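Local coordinates for 450aa long hypothetical fmu protein (Pyrococcus horikoshii, PDB 2YXL) that probably methylates cytosine at carbon 5 in RNA, using S-adenosylmethionine as the methyl donor, at residues A[203-208]-A[220-225]; A[245-250]-A[429-434]; A[16-21]-A[51-56]; A[261-266]-A[279-284]. One frame throughout, in Å; residues are numbered along the deposited sequence.

Contact 1 of 4, residues A[203-208]-A[220-225]; sequences GELEED and TILKIK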
loop_
_atom_site.group_PDB
_atom_site.type_symbol
_atom_site.label_atom_id
_atom_site.label_comp_id
_atom_site.label_asym_id
_atom_site.label_seq_id
_atom_site.Cartn_x
_atom_site.Cartn_y
_atom_site.Cartn_z
ATOM N N GLY A 203 -13.254 -22.397 -3.206
ATOM C CA GLY A 203 -14.590 -22.916 -2.905
ATOM C C GLY A 203 -15.254 -22.253 -1.709
ATOM O O GLY A 203 -16.441 -21.926 -1.756
ATOM N N GLU A 204 -14.482 -22.054 -0.640
ATOM C CA GLU A 204 -14.971 -21.401 0.577
ATOM C C GLU A 204 -15.321 -19.931 0.328
ATOM O O GLU A 204 -16.273 -19.408 0.913
ATOM C CB GLU A 204 -13.941 -21.522 1.707
ATOM C CG GLU A 204 -14.477 -21.169 3.099
ATOM C CD GLU A 204 -13.375 -20.957 4.129
ATOM O OE1 GLU A 204 -12.396 -21.736 4.141
ATOM O OE2 GLU A 204 -13.493 -20.012 4.939
ATOM N N LEU A 205 -14.550 -19.277 -0.541
ATOM C CA LEU A 205 -14.822 -17.895 -0.942
ATOM C C LEU A 205 -16.045 -17.801 -1.852
ATOM O O LEU A 205 -16.880 -16.908 -1.690
ATOM C CB LEU A 205 -13.604 -17.274 -1.632
ATOM C CG LEU A 205 -12.363 -16.963 -0.788
ATOM C CD1 LEU A 205 -11.174 -16.701 -1.692
ATOM C CD2 LEU A 205 -12.605 -15.783 0.148
ATOM N N GLU A 206 -16.147 -18.730 -2.802
ATOM C CA GLU A 206 -17.296 -18.794 -3.706
ATOM C C GLU A 206 -18.550 -19.326 -3.004
ATOM O O GLU A 206 -19.650 -19.256 -3.557
ATOM C CB GLU A 206 -16.970 -19.619 -4.955
ATOM C CG GLU A 206 -15.982 -18.934 -5.899
ATOM C CD GLU A 206 -15.708 -19.725 -7.170
ATOM O OE1 GLU A 206 -15.336 -19.096 -8.184
ATOM O OE2 GLU A 206 -15.859 -20.967 -7.162
ATOM N N GLU A 207 -18.375 -19.847 -1.789
ATOM C CA GLU A 207 -19.497 -20.236 -0.934
ATOM C C GLU A 207 -20.210 -18.978 -0.435
ATOM O O GLU A 207 -21.430 -18.972 -0.260
ATOM C CB GLU A 207 -19.015 -21.080 0.248
ATOM C CG GLU A 207 -19.957 -22.212 0.636
ATOM C CD GLU A 207 -19.841 -23.423 -0.282
ATOM O OE1 GLU A 207 -18.748 -23.647 -0.844
ATOM O OE2 GLU A 207 -20.844 -24.153 -0.434
ATOM N N ASP A 208 -19.429 -17.921 -0.203
ATOM C CA ASP A 208 -19.953 -16.570 -0.024
ATOM C C ASP A 208 -20.255 -15.970 -1.398
ATOM O O ASP A 208 -20.160 -16.656 -2.417
ATOM C CB ASP A 208 -18.933 -15.687 0.704
ATOM C CG ASP A 208 -18.945 -15.879 2.209
ATOM O OD1 ASP A 208 -17.859 -15.780 2.819
ATOM O OD2 ASP A 208 -20.029 -16.111 2.790
ATOM N N THR A 220 -0.890 -19.394 -6.221
ATOM C CA THR A 220 -1.303 -19.274 -4.821
ATOM C C THR A 220 -1.873 -17.886 -4.518
ATOM O O THR A 220 -2.385 -17.643 -3.420
ATOM C CB THR A 220 -0.164 -19.612 -3.836
ATOM O OG1 THR A 220 1.034 -18.936 -4.229
ATOM C CG2 THR A 220 0.087 -21.106 -3.800
ATOM N N ILE A 221 -1.784 -16.989 -5.500
ATOM C CA ILE A 221 -2.354 -15.648 -5.395
ATOM C C ILE A 221 -3.763 -15.606 -5.993
ATOM O O ILE A 221 -3.996 -16.088 -7.108
ATOM C CB ILE A 221 -1.434 -14.577 -6.058
ATOM C CG1 ILE A 221 -0.158 -14.357 -5.226
ATOM C CG2 ILE A 221 -2.177 -13.251 -6.290
ATOM C CD1 ILE A 221 -0.362 -13.599 -3.908
ATOM N N LEU A 222 -4.696 -15.038 -5.237
ATOM C CA LEU A 222 -6.067 -14.876 -5.695
ATOM C C LEU A 222 -6.473 -13.419 -5.646
ATOM O O LEU A 222 -6.184 -12.716 -4.676
ATOM C CB LEU A 222 -7.035 -15.698 -4.836
ATOM C CG LEU A 222 -6.760 -17.183 -4.584
ATOM C CD1 LEU A 222 -7.702 -17.697 -3.512
ATOM C CD2 LEU A 222 -6.879 -18.009 -5.861
ATOM N N LYS A 223 -7.143 -12.967 -6.698
ATOM C CA LYS A 223 -7.781 -11.660 -6.674
ATOM C C LYS A 223 -9.257 -11.853 -6.351
ATOM O O LYS A 223 -9.952 -12.624 -7.014
ATOM C CB LYS A 223 -7.566 -10.912 -7.991
ATOM C CG LYS A 223 -6.101 -10.538 -8.233
ATOM C CD LYS A 223 -5.870 -9.905 -9.606
ATOM C CE LYS A 223 -4.431 -9.365 -9.743
ATOM N NZ LYS A 223 -3.385 -10.443 -9.861
ATOM N N ILE A 224 -9.713 -11.189 -5.293
ATOM C CA ILE A 224 -11.110 -11.260 -4.877
ATOM C C ILE A 224 -11.765 -9.886 -4.971
ATOM O O ILE A 224 -11.145 -8.871 -4.652
ATOM C CB ILE A 224 -11.286 -11.883 -3.458
ATOM C CG1 ILE A 224 -10.647 -11.009 -2.370
ATOM C CG2 ILE A 224 -10.727 -13.307 -3.424
ATOM C CD1 ILE A 224 -11.072 -11.363 -0.948
ATOM N N LYS A 225 -13.012 -9.861 -5.432
ATOM C CA LYS A 225 -13.742 -8.612 -5.608
ATOM C C LYS A 225 -14.374 -8.194 -4.283
ATOM O O LYS A 225 -15.238 -8.894 -3.749
ATOM C CB LYS A 225 -14.809 -8.759 -6.701
ATOM C CG LYS A 225 -15.309 -7.438 -7.283
ATOM C CD LYS A 225 -16.223 -7.677 -8.476
ATOM C CE LYS A 225 -16.311 -6.463 -9.393
ATOM N NZ LYS A 225 -17.160 -5.373 -8.835
#
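The end of helix 198-207 lies over strand 221-225, and the backbones come nearest at L205 and I224, whose CA atoms are 8.6 Å apart. This is helix-on-sheet packing in the ferredoxin-like domain. The strand is an inner one of a four-stranded antiparallel sheet, between strands 186-191 and 212-214. Backbone bonds of L222 with I189 and of K223 with V213 tie it to both neighbours.

Within 203-208 a single methyl, CD1 of L205, does the touching. It reaches the sheet and meets two strand residues. It lies 3.8 Å from CG2 of I224 and 4.0 Å from CD1 of L222. L222 and I224 are two positions apart, so both point to the helix side of the strand. The L205 side chain runs at about a right angle to that of I224 and at a slant to that of L222. All three residues are buried, and the contact is purely apolar.

L222 also touches V198, V201 and I202, earlier in the same helix. L205 further touches V212 and Y228, and I224 touches V210. The small apolar layer between helix and sheet is therefore shared by several elements. The alternate residues I221 and K223 belong to the other side of the sheet, where K223 NZ makes a long, weak ion pair with E246.

The branch point of I224 decides which of its carbons is used. CG1 sits between the backbone N and the carbonyl carbon (chi1 65°), and CG2, beside the backbone N, is the methyl placed against CD1 of L205.

Contact 2 of 4, residues A[245-250]-A[429-434]; sequences EEASAV and MRAWPH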
loop_
_atom_site.group_PDB
_atom_site.type_symbol
_atom_site.label_atom_id
_atom_site.label_comp_id
_atom_site.label_asym_id
_atom_site.label_seq_id
_atom_site.Cartn_x
_atom_site.Cartn_y
_atom_site.Cartn_z
ATOM N N GLU A 245 0.183 -8.569 -2.449
ATOM C CA GLU A 245 0.192 -8.324 -3.886
ATOM C C GLU A 245 0.948 -9.423 -4.616
ATOM O O GLU A 245 1.850 -10.046 -4.051
ATOM C CB GLU A 245 0.820 -6.963 -4.205
ATOM C CG GLU A 245 0.080 -5.758 -3.622
ATOM C CD GLU A 245 -1.322 -5.560 -4.197
ATOM O OE1 GLU A 245 -1.643 -6.112 -5.275
ATOM O OE2 GLU A 245 -2.113 -4.834 -3.560
ATOM N N GLU A 246 0.571 -9.655 -5.873
ATOM C CA GLU A 246 1.225 -10.659 -6.711
ATOM C C GLU A 246 2.742 -10.431 -6.788
ATOM O O GLU A 246 3.523 -11.371 -6.629
ATOM C CB GLU A 246 0.605 -10.680 -8.113
ATOM C CG GLU A 246 1.083 -11.829 -8.995
ATOM C CD GLU A 246 0.658 -11.670 -10.441
ATOM O OE1 GLU A 246 -0.305 -12.351 -10.858
ATOM O OE2 GLU A 246 1.269 -10.856 -11.162
ATOM N N ALA A 247 3.140 -9.180 -7.018
ATOM C CA ALA A 247 4.551 -8.802 -7.110
ATOM C C ALA A 247 5.353 -9.173 -5.855
ATOM O O ALA A 247 6.493 -9.629 -5.950
ATOM C CB ALA A 247 4.682 -7.315 -7.412
ATOM N N SER A 248 4.742 -8.989 -4.688
ATOM C CA SER A 248 5.368 -9.343 -3.419
ATOM C C SER A 248 5.541 -10.851 -3.238
ATOM O O SER A 248 6.528 -11.298 -2.651
ATOM C CB SER A 248 4.571 -8.763 -2.255
ATOM O OG SER A 248 4.616 -7.346 -2.268
ATOM N N ALA A 249 4.584 -11.626 -3.746
ATOM C CA ALA A 249 4.651 -13.088 -3.685
ATOM C C ALA A 249 5.769 -13.655 -4.560
ATOM O O ALA A 249 6.404 -14.645 -4.195
ATOM C CB ALA A 249 3.325 -13.694 -4.080
ATOM N N VAL A 250 5.990 -13.025 -5.715
ATOM C CA VAL A 250 7.049 -13.414 -6.650
ATOM C C VAL A 250 8.438 -13.271 -6.010
ATOM O O VAL A 250 9.309 -14.125 -6.206
ATOM C CB VAL A 250 6.964 -12.588 -7.968
ATOM C CG1 VAL A 250 8.214 -12.775 -8.832
ATOM C CG2 VAL A 250 5.711 -12.956 -8.753
ATOM N N MET A 429 14.604 -6.983 -12.605
ATOM C CA MET A 429 13.232 -7.156 -13.053
ATOM C C MET A 429 12.318 -6.098 -12.454
ATOM O O MET A 429 12.475 -5.717 -11.294
ATOM C CB MET A 429 12.744 -8.559 -12.688
ATOM C CG MET A 429 11.394 -8.945 -13.271
ATOM S SD MET A 429 11.079 -10.714 -13.141
ATOM C CE MET A 429 10.964 -10.940 -11.366
ATOM N N ARG A 430 11.371 -5.623 -13.259
ATOM C CA ARG A 430 10.373 -4.659 -12.806
ATOM C C ARG A 430 8.950 -5.109 -13.134
ATOM O O ARG A 430 8.691 -5.654 -14.212
ATOM C CB ARG A 430 10.630 -3.280 -13.416
ATOM C CG ARG A 430 11.709 -2.472 -12.721
ATOM C CD ARG A 430 11.845 -1.107 -13.369
ATOM N NE ARG A 430 12.678 -0.200 -12.585
ATOM C CZ ARG A 430 12.227 0.853 -11.904
ATOM N NH1 ARG A 430 10.932 1.152 -11.901
ATOM N NH2 ARG A 430 13.077 1.618 -11.229
ATOM N N ALA A 431 8.043 -4.885 -12.187
ATOM C CA ALA A 431 6.612 -5.037 -12.412
ATOM C C ALA A 431 5.995 -3.651 -12.531
ATOM O O ALA A 431 6.438 -2.702 -11.875
ATOM C CB ALA A 431 5.966 -5.811 -11.275
ATOM N N TRP A 432 4.981 -3.543 -13.385
ATOM C CA TRP A 432 4.284 -2.284 -13.618
ATOM C C TRP A 432 2.772 -2.485 -13.575
ATOM O O TRP A 432 2.266 -3.475 -14.112
ATOM C CB TRP A 432 4.684 -1.699 -14.973
ATOM C CG TRP A 432 6.112 -1.262 -15.057
ATOM C CD1 TRP A 432 7.151 -1.959 -15.605
ATOM C CD2 TRP A 432 6.662 -0.023 -14.589
ATOM N NE1 TRP A 432 8.314 -1.232 -15.508
ATOM C CE2 TRP A 432 8.043 -0.040 -14.888
ATOM C CE3 TRP A 432 6.122 1.099 -13.944
ATOM C CZ2 TRP A 432 8.895 1.022 -14.565
ATOM C CZ3 TRP A 432 6.968 2.157 -13.626
ATOM C CH2 TRP A 432 8.340 2.109 -13.936
ATOM N N PRO A 433 2.044 -1.543 -12.945
ATOM C CA PRO A 433 0.579 -1.612 -12.865
ATOM C C PRO A 433 -0.104 -1.691 -14.231
ATOM O O PRO A 433 -1.016 -2.496 -14.412
ATOM C CB PRO A 433 0.202 -0.307 -12.150
ATOM C CG PRO A 433 1.430 0.082 -11.399
ATOM C CD PRO A 433 2.573 -0.351 -12.252
ATOM N N HIS A 434 0.352 -0.877 -15.181
ATOM C CA HIS A 434 -0.268 -0.796 -16.506
ATOM C C HIS A 434 0.106 -1.958 -17.428
ATOM O O HIS A 434 -0.573 -2.199 -18.428
ATOM C CB HIS A 434 0.042 0.554 -17.170
ATOM C CG HIS A 434 1.496 0.775 -17.457
ATOM N ND1 HIS A 434 2.444 0.894 -16.462
ATOM C CD2 HIS A 434 2.161 0.913 -18.628
ATOM C CE1 HIS A 434 3.631 1.085 -17.008
ATOM N NE2 HIS A 434 3.487 1.102 -18.321
#
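A247 and V250 of helix 246-255 pack against A431 and M429 of strand 429-431 in a buried, apolar helix-on-sheet contact. It belongs to the Rossmann-like methyltransferase domain. The strand joins the central sheet through strand 441-447, and the helix lies just ahead of strand 262-265 in the chain.

The backbones come nearest at the two alanines, with 6.8 Å between the CA atoms of A247 and A431. Their CB methyls face each other 4.3 Å apart. One turn on, V250 meets M429, whose side chain lies at about a right angle to it. A247 and V250 are three apart in the helix, while A431 and M429 are two apart in the strand. Each pair thus turns one side to the other segment.

The helix backbone is also held: A247 O bonds to the hydroxyl of Y443, and A247 N to OG1 of T438. The A247 side chain is about 7 Å from that of C390, the predicted nucleophile, and about 11 Å from the bound sinefungin.

M429 starts with CG anti to the backbone N (chi1 -172°) and bends at its last torsion, which brings CE to 4.2 Å from CG1 of V250.

Contact 3 of 4, residues A[16-21]-A[51-56]; sequences RAIIEA and RVLTMI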
loop_
_atom_site.group_PDB
_atom_site.type_symbol
_atom_site.label_atom_id
_atom_site.label_comp_id
_atom_site.label_asym_id
_atom_site.label_seq_id
_atom_site.Cartn_x
_atom_site.Cartn_y
_atom_site.Cartn_z
ATOM N N ARG A 16 -21.187 10.102 8.622
ATOM C CA ARG A 16 -20.240 10.044 9.730
ATOM C C ARG A 16 -19.138 9.029 9.451
ATOM O O ARG A 16 -18.019 9.163 9.951
ATOM C CB ARG A 16 -20.954 9.708 11.042
ATOM C CG ARG A 16 -21.951 10.766 11.509
ATOM C CD ARG A 16 -22.524 10.433 12.879
ATOM N NE ARG A 16 -23.430 9.288 12.820
ATOM C CZ ARG A 16 -24.757 9.371 12.814
ATOM N NH1 ARG A 16 -25.366 10.552 12.880
ATOM N NH2 ARG A 16 -25.477 8.262 12.745
ATOM N N ALA A 17 -19.461 8.030 8.630
ATOM C CA ALA A 17 -18.537 6.949 8.299
ATOM C C ALA A 17 -17.337 7.384 7.453
ATOM O O ALA A 17 -16.196 7.098 7.827
ATOM C CB ALA A 17 -19.283 5.789 7.631
ATOM N N ILE A 18 -17.574 8.064 6.328
ATOM C CA ILE A 18 -16.457 8.482 5.465
ATOM C C ILE A 18 -15.632 9.578 6.109
ATOM O O ILE A 18 -14.422 9.620 5.919
ATOM C CB ILE A 18 -16.858 8.985 4.043
ATOM C CG1 ILE A 18 -18.367 9.067 3.859
ATOM C CG2 ILE A 18 -16.135 8.180 2.952
ATOM C CD1 ILE A 18 -18.919 10.418 4.206
ATOM N N ILE A 19 -16.285 10.469 6.853
ATOM C CA ILE A 19 -15.575 11.518 7.578
ATOM C C ILE A 19 -14.577 10.884 8.545
ATOM O O ILE A 19 -13.401 11.246 8.541
ATOM C CB ILE A 19 -16.529 12.494 8.320
ATOM C CG1 ILE A 19 -17.364 13.290 7.310
ATOM C CG2 ILE A 19 -15.730 13.447 9.229
ATOM C CD1 ILE A 19 -18.505 14.084 7.920
ATOM N N GLU A 20 -15.043 9.924 9.345
ATOM C CA GLU A 20 -14.168 9.217 10.277
ATOM C C GLU A 20 -13.093 8.400 9.551
ATOM O O GLU A 20 -11.953 8.329 10.011
ATOM C CB GLU A 20 -14.973 8.355 11.262
ATOM C CG GLU A 20 -14.111 7.554 12.249
ATOM C CD GLU A 20 -14.565 7.656 13.705
ATOM O OE1 GLU A 20 -13.717 7.437 14.598
ATOM O OE2 GLU A 20 -15.750 7.955 13.967
ATOM N N ALA A 21 -13.447 7.809 8.411
ATOM C CA ALA A 21 -12.488 7.033 7.621
ATOM C C ALA A 21 -11.397 7.924 7.031
ATOM O O ALA A 21 -10.222 7.555 7.026
ATOM C CB ALA A 21 -13.198 6.250 6.518
ATOM N N ARG A 51 -20.032 -0.284 -0.604
ATOM C CA ARG A 51 -19.473 -0.051 -1.935
ATOM C C ARG A 51 -19.377 1.444 -2.259
ATOM O O ARG A 51 -18.304 1.936 -2.618
ATOM C CB ARG A 51 -20.310 -0.784 -2.991
ATOM C CG ARG A 51 -19.725 -0.770 -4.394
ATOM C CD ARG A 51 -20.533 -1.634 -5.352
ATOM N NE ARG A 51 -20.427 -3.062 -5.051
ATOM C CZ ARG A 51 -21.420 -3.816 -4.586
ATOM N NH1 ARG A 51 -22.624 -3.296 -4.367
ATOM N NH2 ARG A 51 -21.214 -5.105 -4.347
ATOM N N VAL A 52 -20.497 2.151 -2.121
ATOM C CA VAL A 52 -20.577 3.585 -2.403
ATOM C C VAL A 52 -19.576 4.403 -1.564
ATOM O O VAL A 52 -18.858 5.252 -2.097
ATOM C CB VAL A 52 -22.033 4.107 -2.216
ATOM C CG1 VAL A 52 -22.077 5.618 -2.072
ATOM C CG2 VAL A 52 -22.906 3.663 -3.381
ATOM N N LEU A 53 -19.526 4.128 -0.264
ATOM C CA LEU A 53 -18.630 4.841 0.636
ATOM C C LEU A 53 -17.162 4.496 0.397
ATOM O O LEU A 53 -16.294 5.355 0.551
ATOM C CB LEU A 53 -19.011 4.595 2.097
ATOM C CG LEU A 53 -20.377 5.077 2.599
ATOM C CD1 LEU A 53 -20.475 4.854 4.095
ATOM C CD2 LEU A 53 -20.648 6.539 2.259
ATOM N N THR A 54 -16.897 3.246 0.013
ATOM C CA THR A 54 -15.549 2.798 -0.355
ATOM C C THR A 54 -15.074 3.511 -1.622
ATOM O O THR A 54 -13.931 3.965 -1.696
ATOM C CB THR A 54 -15.492 1.260 -0.541
ATOM O OG1 THR A 54 -15.772 0.622 0.710
ATOM C CG2 THR A 54 -14.122 0.799 -1.031
ATOM N N MET A 55 -15.965 3.609 -2.606
ATOM C CA MET A 55 -15.690 4.335 -3.842
ATOM C C MET A 55 -15.347 5.804 -3.555
ATOM O O MET A 55 -14.379 6.334 -4.103
ATOM C CB MET A 55 -16.883 4.206 -4.803
ATOM C CG MET A 55 -16.740 4.944 -6.134
ATOM S SD MET A 55 -17.168 6.700 -6.026
ATOM C CE MET A 55 -18.959 6.629 -5.873
ATOM N N ILE A 56 -16.135 6.446 -2.693
ATOM C CA ILE A 56 -15.894 7.838 -2.298
ATOM C C ILE A 56 -14.562 7.973 -1.548
ATOM O O ILE A 56 -13.784 8.896 -1.811
ATOM C CB ILE A 56 -17.075 8.416 -1.465
ATOM C CG1 ILE A 56 -18.338 8.522 -2.334
ATOM C CG2 ILE A 56 -16.716 9.784 -0.863
ATOM C CD1 ILE A 56 -19.601 8.900 -1.575
#
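Two helices of the N-terminal helical region, 12-24 and 47-75, meet here through A17 and I18 on one side and L53 and I56 on the other. They run in the same general direction, at 35° to each other. The axes of the short segments are 10.2 Å apart at closest approach. I18 and L53 are the central pair, with CA atoms 6.4 Å apart.

L53 works as a fork. Its CD1 methyl meets CB of A17 at 3.8 Å, and its CD2 methyl meets CG1 of I18 at 3.8 Å. The two branches thus take neighbouring residues of helix 12-24. With chi1 at -63°, CG of L53 lies beside its own backbone N, and the fork extends toward the other helix. I18 touches with two carbons. While CG1 faces the leucine, CG2 lies over the backbone, 3.7 Å from O of L53, and 4.2 Å from CG2 of I56. L53 and I56 are three residues apart and present one side of their helix. The I18 side chain runs at about a right angle to that of L53.

All four residues are buried. I18 also touches V92 of helix 84-99, and L53 touches F39 of helix 32-41, so further helices close around the pair. I56 touches D95, also of helix 84-99.

Such leucine, isoleucine and alanine packing is typical of the core of a helical bundle, consistent with the NusB-like N-terminal domain of the bacterial RsmB (Fmu) relatives.

Contact 4 of 4, residues A[261-266]-A[279-284]; sequences ETVVDL and ELMKNK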
loop_
_atom_site.group_PDB
_atom_site.type_symbol
_atom_site.label_atom_id
_atom_site.label_comp_id
_atom_site.label_asym_id
_atom_site.label_seq_id
_atom_site.Cartn_x
_atom_site.Cartn_y
_atom_site.Cartn_z
ATOM N N GLU A 261 17.536 -24.402 5.450
ATOM C CA GLU A 261 18.453 -23.273 5.300
ATOM C C GLU A 261 18.223 -22.216 6.377
ATOM O O GLU A 261 17.160 -22.162 6.996
ATOM C CB GLU A 261 18.323 -22.640 3.909
ATOM C CG GLU A 261 18.922 -23.467 2.780
ATOM C CD GLU A 261 18.888 -22.762 1.431
ATOM O OE1 GLU A 261 19.788 -23.030 0.608
ATOM O OE2 GLU A 261 17.967 -21.949 1.185
ATOM N N THR A 262 19.237 -21.388 6.604
ATOM C CA THR A 262 19.102 -20.245 7.497
ATOM C C THR A 262 18.916 -18.974 6.666
ATOM O O THR A 262 19.783 -18.599 5.870
ATOM C CB THR A 262 20.272 -20.142 8.526
ATOM O OG1 THR A 262 20.354 -18.808 9.046
ATOM C CG2 THR A 262 21.607 -20.529 7.897
ATOM N N VAL A 263 17.760 -18.341 6.840
ATOM C CA VAL A 263 17.357 -17.203 6.023
ATOM C C VAL A 263 17.169 -15.954 6.882
ATOM O O VAL A 263 16.780 -16.042 8.048
ATOM C CB VAL A 263 16.057 -17.527 5.219
ATOM C CG1 VAL A 263 15.528 -16.303 4.473
ATOM C CG2 VAL A 263 16.309 -18.669 4.243
ATOM N N VAL A 264 17.463 -14.794 6.298
ATOM C CA VAL A 264 17.242 -13.512 6.964
ATOM C C VAL A 264 16.273 -12.642 6.161
ATOM O O VAL A 264 16.432 -12.474 4.952
ATOM C CB VAL A 264 18.573 -12.751 7.195
ATOM C CG1 VAL A 264 18.313 -11.356 7.753
ATOM C CG2 VAL A 264 19.480 -13.534 8.132
ATOM N N ASP A 265 15.256 -12.120 6.845
ATOM C CA ASP A 265 14.371 -11.099 6.289
ATOM C C ASP A 265 14.696 -9.801 7.016
ATOM O O ASP A 265 14.268 -9.587 8.152
ATOM C CB ASP A 265 12.900 -11.488 6.480
ATOM C CG ASP A 265 11.943 -10.648 5.632
ATOM O OD1 ASP A 265 12.195 -9.439 5.419
ATOM O OD2 ASP A 265 10.919 -11.204 5.184
ATOM N N LEU A 266 15.463 -8.942 6.351
ATOM C CA LEU A 266 16.104 -7.796 7.005
ATOM C C LEU A 266 15.137 -6.661 7.358
ATOM O O LEU A 266 15.374 -5.916 8.308
ATOM C CB LEU A 266 17.268 -7.292 6.148
ATOM C CG LEU A 266 18.505 -6.707 6.833
ATOM C CD1 LEU A 266 19.030 -7.588 7.972
ATOM C CD2 LEU A 266 19.592 -6.466 5.802
ATOM N N GLU A 279 6.786 -20.903 4.048
ATOM C CA GLU A 279 6.027 -21.851 3.227
ATOM C C GLU A 279 6.945 -22.591 2.264
ATOM O O GLU A 279 6.852 -23.808 2.117
ATOM C CB GLU A 279 4.942 -21.138 2.417
ATOM C CG GLU A 279 3.785 -20.580 3.224
ATOM C CD GLU A 279 2.619 -20.149 2.346
ATOM O OE1 GLU A 279 2.167 -20.951 1.496
ATOM O OE2 GLU A 279 2.143 -19.009 2.515
ATOM N N LEU A 280 7.828 -21.837 1.611
ATOM C CA LEU A 280 8.781 -22.388 0.650
ATOM C C LEU A 280 9.832 -23.279 1.308
ATOM O O LEU A 280 10.348 -24.204 0.684
ATOM C CB LEU A 280 9.459 -21.259 -0.127
ATOM C CG LEU A 280 8.556 -20.458 -1.067
ATOM C CD1 LEU A 280 9.221 -19.150 -1.446
ATOM C CD2 LEU A 280 8.197 -21.277 -2.310
ATOM N N MET A 281 10.140 -22.987 2.569
ATOM C CA MET A 281 11.063 -23.798 3.361
ATOM C C MET A 281 10.313 -24.937 4.045
ATOM O O MET A 281 10.905 -25.718 4.795
ATOM C CB MET A 281 11.778 -22.931 4.400
ATOM C CG MET A 281 12.712 -21.891 3.802
ATOM S SD MET A 281 12.985 -20.464 4.871
ATOM C CE MET A 281 14.101 -21.148 6.101
ATOM N N LYS A 282 9.008 -25.012 3.777
ATOM C CA LYS A 282 8.113 -26.046 4.316
ATOM C C LYS A 282 8.225 -26.200 5.837
ATOM O O LYS A 282 8.316 -27.315 6.361
ATOM C CB LYS A 282 8.309 -27.389 3.589
ATOM C CG LYS A 282 8.117 -27.310 2.072
ATOM C CD LYS A 282 7.966 -28.688 1.439
ATOM C CE LYS A 282 6.499 -29.078 1.314
ATOM N NZ LYS A 282 6.340 -30.431 0.709
ATOM N N ASN A 283 8.223 -25.058 6.526
ATOM C CA ASN A 283 8.275 -24.988 7.991
ATOM C C ASN A 283 9.503 -25.676 8.609
ATOM O O ASN A 283 9.432 -26.232 9.710
ATOM C CB ASN A 283 6.967 -25.522 8.601
ATOM C CG ASN A 283 6.440 -24.649 9.728
ATOM O OD1 ASN A 283 6.941 -23.549 9.974
ATOM N ND2 ASN A 283 5.410 -25.134 10.411
ATOM N N LYS A 284 10.624 -25.633 7.888
ATOM C CA LYS A 284 11.892 -26.200 8.356
ATOM C C LYS A 284 13.052 -25.246 8.083
ATOM O O LYS A 284 13.115 -24.615 7.023
ATOM C CB LYS A 284 12.159 -27.565 7.715
ATOM C CG LYS A 284 11.326 -28.698 8.297
ATOM C CD LYS A 284 11.834 -30.058 7.851
ATOM C CE LYS A 284 10.947 -31.172 8.383
ATOM N NZ LYS A 284 11.546 -32.517 8.158
#
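M281 reaches from the end of helix 272-280 to V263 of strand 262-265 and to the backbone of E261, just before V263 in the chain. The contact lies within a beta-alpha-beta unit of the Rossmann-like fold, completed by strand 286-290.

CB of M281 points toward the strand, and CG carries the chain on in that direction. The first atom to touch the strand is SD, which lies 3.8 Å from CG2 of V263. The chain then bends at chi3, 75°, which brings CE to the backbone O of E261. This methyl keeps the same valine branch as a neighbour, with 3.8 Å from CE to CG2 of V263. The thioether therefore covers one valine methyl with two atoms. M281 also packs on P257 and on I287.

A Schellman motif ends the helix just after the methionine. K282 takes a positive phi, and its N bonds back to O of E279 at 3.0 Å. At the other end of the strand segment, L266 touches sinefungin.

V263 turns CG1 anti to its backbone N, which leaves CG2, beside that N, as the branch against SD and CE of M281.

Contacts 1 and 2 adjoin, with centres 20 Å apart. The far side of strand 221-225 packs on helix 246-255, where CD1 of I221 lies 3.7 Å from CB of A249. This joins the ferredoxin-like domain to the methyltransferase domain. Contacts 2 and 4 reach the same central sheet, with centres 21 Å apart. Both have a side chain about 11 Å from the bound sinefungin, that of A247 in one and V263 in the other. They are neighbours of the cofactor pocket, and L266 of contact 4 touches the ligand. Contact 3 stands apart in the N-terminal helices, its centre 40 Å from contact 4 and 24 Å from contact 1.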